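Local coordinates for ABC transporter substrate binding protein (Ribose) (Agrobacterium vitis, PDB 5DKV), which binds alpha-D-tagatopyranose in its pocket and probably serves as the sugar-binding component of an ABC transporter, at residues 40-45 with 114-119. Numbering follows the deposited sequence.
With T6T (alpha-D-tagatopyranose), chain E.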
ATOM      1  N   ALA A  40       9.550   1.389  -0.997  1.00  8.50           N
ATOM      2  CA  ALA A  40       9.693   2.218   0.192  1.00  9.15           C
ATOM      3  C   ALA A  40       8.558   1.996   1.195  1.00  8.03           C
ATOM      4  O   ALA A  40       8.762   2.140   2.395  1.00 10.93           O
ATOM      5  CB  ALA A  40       9.767   3.690  -0.213  1.00 10.21           C
ATOM      6  N   PHE A  41       7.391   1.601   0.708  1.00  8.03           N
ATOM      7  CA  PHE A  41       6.278   1.301   1.602  1.00  7.94           C
ATOM      8  C   PHE A  41       6.636   0.131   2.512  1.00  8.96           C
ATOM      9  O   PHE A  41       6.495   0.198   3.743  1.00  9.41           O
ATOM     10  CB  PHE A  41       5.019   0.972   0.813  1.00  9.05           C
ATOM     11  CG  PHE A  41       3.850   0.512   1.657  1.00  7.51           C
ATOM     12  CD1 PHE A  41       3.069   1.414   2.324  1.00  7.21           C
ATOM     13  CD2 PHE A  41       3.513  -0.829   1.720  1.00  8.79           C
ATOM     14  CE1 PHE A  41       1.984   1.014   3.071  1.00  7.49           C
ATOM     15  CE2 PHE A  41       2.422  -1.257   2.477  1.00  7.00           C
ATOM     16  CZ  PHE A  41       1.655  -0.336   3.168  1.00  7.37           C
ATOM     17  N   TYR A  42       7.117  -0.949   1.914  1.00  8.57           N
ATOM     18  CA  TYR A  42       7.427  -2.133   2.707  1.00  9.35           C
ATOM     19  C   TYR A  42       8.703  -1.930   3.523  1.00 10.57           C
ATOM     20  O   TYR A  42       8.867  -2.506   4.597  1.00  9.82           O
ATOM     21  CB  TYR A  42       7.530  -3.363   1.812  1.00  7.58           C
ATOM     22  CG  TYR A  42       6.182  -3.749   1.219  1.00  8.75           C
ATOM     23  CD1 TYR A  42       5.120  -4.160   2.050  1.00  8.68           C
ATOM     24  CD2 TYR A  42       5.943  -3.681  -0.136  1.00  8.89           C
ATOM     25  CE1 TYR A  42       3.888  -4.481   1.526  1.00  8.35           C
ATOM     26  CE2 TYR A  42       4.686  -4.000  -0.663  1.00  8.14           C
ATOM     27  CZ  TYR A  42       3.675  -4.400   0.171  1.00  9.74           C
ATOM     28  OH  TYR A  42       2.469  -4.712  -0.412  1.00 11.02           O
ATOM     29  N   ILE A  43       9.619  -1.131   3.005  1.00  9.74           N
ATOM     30  CA  ILE A  43      10.849  -0.840   3.737  1.00  9.21           C
ATOM     31  C   ILE A  43      10.508  -0.093   5.005  1.00  9.28           C
ATOM     32  O   ILE A  43      11.067  -0.374   6.069  1.00 12.43           O
ATOM     33  CB  ILE A  43      11.838  -0.059   2.839  1.00 12.62           C
ATOM     34  CG1 ILE A  43      12.356  -0.999   1.759  1.00 11.12           C
ATOM     35  CG2 ILE A  43      13.007   0.547   3.631  1.00 11.47           C
ATOM     36  CD1 ILE A  43      13.075  -0.296   0.614  1.00 15.81           C
ATOM     37  N   THR A  44       9.580   0.855   4.906  1.00  8.77           N
ATOM     38  CA  THR A  44       9.156   1.636   6.064  1.00  8.93           C
ATOM     39  C   THR A  44       8.308   0.791   7.019  1.00  8.32           C
ATOM     40  O   THR A  44       8.445   0.914   8.233  1.00 10.46           O
ATOM     41  CB  THR A  44       8.393   2.888   5.608  1.00 11.12           C
ATOM     42  OG1 THR A  44       9.227   3.604   4.695  1.00 10.56           O
ATOM     43  CG2 THR A  44       8.062   3.775   6.766  1.00 11.22           C
ATOM     44  N   MET A  45       7.486  -0.114   6.481  1.00  8.81           N
ATOM     45  CA  MET A  45       6.748  -1.068   7.319  1.00 11.10           C
ATOM     46  C   MET A  45       7.714  -1.924   8.131  1.00  9.46           C
ATOM     47  O   MET A  45       7.545  -2.129   9.319  1.00  9.42           O
ATOM     48  CB  MET A  45       5.854  -1.968   6.464  1.00 10.53           C
ATOM     49  CG  MET A  45       5.018  -2.943   7.269  1.00  9.94           C
ATOM     50  SD  MET A  45       4.313  -4.267   6.293  1.00 10.04           S
ATOM     51  CE  MET A  45       3.294  -3.322   5.176  1.00 10.54           C
ATOM     52  N   THR A 114      -2.189 -10.702   8.277  1.00  9.46           N
ATOM     53  CA  THR A 114      -1.845 -10.096   6.989  1.00  9.32           C
ATOM     54  C   THR A 114      -1.807  -8.567   7.179  1.00  8.71           C
ATOM     55  O   THR A 114      -2.607  -7.950   7.897  1.00  7.34           O
ATOM     56  CB  THR A 114      -2.778 -10.527   5.816  1.00  7.92           C
ATOM     57  OG1 THR A 114      -4.075  -9.933   5.933  1.00  8.36           O
ATOM     58  CG2 THR A 114      -2.919 -12.031   5.769  1.00  8.54           C
ATOM     59  N   VAL A 115      -0.776  -7.994   6.591  1.00  7.08           N
ATOM     60  CA  VAL A 115      -0.505  -6.572   6.649  1.00  6.88           C
ATOM     61  C   VAL A 115      -0.609  -6.034   5.233  1.00  8.45           C
ATOM     62  O   VAL A 115      -0.164  -6.684   4.284  1.00  7.28           O
ATOM     63  CB  VAL A 115       0.900  -6.268   7.266  1.00  7.76           C
ATOM     64  CG1 VAL A 115       0.911  -6.582   8.770  1.00  9.51           C
ATOM     65  CG2 VAL A 115       2.035  -7.050   6.566  1.00  8.56           C
ATOM     66  N   ASP A 116      -1.224  -4.854   5.106  1.00  8.76           N
ATOM     67  CA  ASP A 116      -1.427  -4.134   3.831  1.00  7.31           C
ATOM     68  C   ASP A 116      -2.524  -4.762   2.972  1.00 10.07           C
ATOM     69  O   ASP A 116      -3.584  -4.155   2.754  1.00  9.79           O
ATOM     70  CB  ASP A 116      -0.114  -4.035   3.044  1.00  8.36           C
ATOM     71  CG  ASP A 116      -0.257  -3.220   1.784  1.00  9.60           C
ATOM     72  OD1 ASP A 116      -0.945  -2.165   1.824  1.00 10.44           O
ATOM     73  OD2 ASP A 116       0.348  -3.635   0.765  1.00  8.61           O
ATOM     74  N   THR A 117      -2.271  -5.986   2.521  1.00 10.08           N
ATOM     75  CA  THR A 117      -3.177  -6.748   1.676  1.00  9.61           C
ATOM     76  C   THR A 117      -3.794  -7.914   2.448  1.00 11.62           C
ATOM     77  O   THR A 117      -3.347  -8.230   3.552  1.00  8.53           O
ATOM     78  CB  THR A 117      -2.436  -7.305   0.475  1.00 11.31           C
ATOM     79  OG1 THR A 117      -1.301  -8.041   0.954  1.00  8.46           O
ATOM     80  CG2 THR A 117      -1.982  -6.173  -0.431  1.00 11.43           C
ATOM     81  N   PHE A 118      -4.805  -8.553   1.858  1.00 11.68           N
ATOM     82  CA  PHE A 118      -5.493  -9.652   2.513  1.00  9.16           C
ATOM     83  C   PHE A 118      -5.661 -10.866   1.617  1.00 12.12           C
ATOM     84  O   PHE A 118      -5.427 -10.802   0.408  1.00 14.72           O
ATOM     85  CB  PHE A 118      -6.867  -9.194   3.046  1.00  9.91           C
ATOM     86  CG  PHE A 118      -7.858  -8.694   1.988  1.00 10.46           C
ATOM     87  CD1 PHE A 118      -8.541  -9.578   1.179  1.00 13.65           C
ATOM     88  CD2 PHE A 118      -8.178  -7.344   1.906  1.00 15.22           C
ATOM     89  CE1 PHE A 118      -9.475  -9.123   0.242  1.00 14.48           C
ATOM     90  CE2 PHE A 118      -9.135  -6.885   0.992  1.00 13.51           C
ATOM     91  CZ  PHE A 118      -9.767  -7.792   0.158  1.00 14.86           C
ATOM     92  N   ILE A 119      -5.968 -11.995   2.246  1.00 13.45           N
ATOM     93  CA  ILE A 119      -6.491 -13.165   1.539  1.00 14.16           C
ATOM     94  C   ILE A 119      -7.974 -13.341   1.863  1.00 15.90           C
ATOM     95  O   ILE A 119      -8.494 -12.749   2.809  1.00 14.66           O
ATOM     96  CB  ILE A 119      -5.723 -14.466   1.881  1.00 12.36           C
ATOM     97  CG1 ILE A 119      -5.762 -14.759   3.378  1.00 10.67           C
ATOM     98  CG2 ILE A 119      -4.288 -14.354   1.372  1.00 12.34           C
ATOM     99  CD1 ILE A 119      -5.387 -16.165   3.723  1.00 11.23           C
TER
HETATM  100  O3  T6T E 401       0.851   1.165  -2.186  1.00  7.37           O
HETATM  101  C3  T6T E 401       1.690   0.246  -1.500  1.00  5.80           C
HETATM  102  C4  T6T E 401       0.871  -0.864  -0.997  1.00  6.86           C
HETATM  103  O4  T6T E 401      -0.119  -0.339  -0.038  1.00  8.07           O
HETATM  104  C5  T6T E 401       0.212  -1.562  -2.104  1.00  7.27           C
HETATM  105  O5  T6T E 401      -0.499  -2.726  -1.648  1.00  9.02           O
HETATM  106  C6  T6T E 401       1.214  -2.098  -3.113  1.00  7.69           C
HETATM  107  O6  T6T E 401       2.057  -1.004  -3.579  1.00  9.00           O
HETATM  108  C2  T6T E 401       2.727  -0.330  -2.482  1.00  6.42           C
HETATM  109  O2  T6T E 401       3.548  -1.215  -1.758  1.00  9.14           O
HETATM  110  C1  T6T E 401       3.541   0.681  -3.188  1.00  9.55           C
HETATM  111  O1  T6T E 401       4.282   1.467  -2.310  1.00  8.79           O
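F41 lays the outer part of its ring obliquely against the carboxylate of D116, F41 CE2 lying 3.4 Å from D116 CG, with ring and carboxylate planes 51° apart. The same ring faces the bound tagatopyranose, whose O4 lies above it, displaced toward the rim. D116 is the polar centre of the contact. Its CG is anti to the backbone N (chi1 -176°), which carries the carboxylate toward helix 40-56 and the sugar, where its two oxygens divide the work: OD1 accepts from sugar O4 at 2.7 Å, and OD2 accepts from sugar O5, also at 2.7 Å. OD2 has a second donor in the hydroxyl of Y42, a weak hydrogen bond despite an OH-to-OD2 distance of 2.7 Å. Two hydrogen bonds from the sugar grip the carboxylate; the weak one from Y42 probably helps to hold it in place for the ligand. The Y42 ring stands 73° from the carboxylate plane. F41 CD2 lies over the centre of the Y42 ring, 3.6 Å above its plane, and both rings touch the sugar, Y42 CE2 at 3.2 Å from sugar O2. Away from the pocket the contact is apolar: the extended first part of the M45 chain brings SD to 3.6 Å from V115 CG2, and the bend at chi3 turns CE over D116 CB. All five touching residues are buried. The start of helix 40-56 thereby meets the C-terminal end of strand 112-115 and its following loop, in the periplasmic binding protein fold; V115 pairs through its backbone with I90 of strand 87-90, helix 276-291 touches F41 and V115 through I279, and T174 of helix 173-186 meets D116.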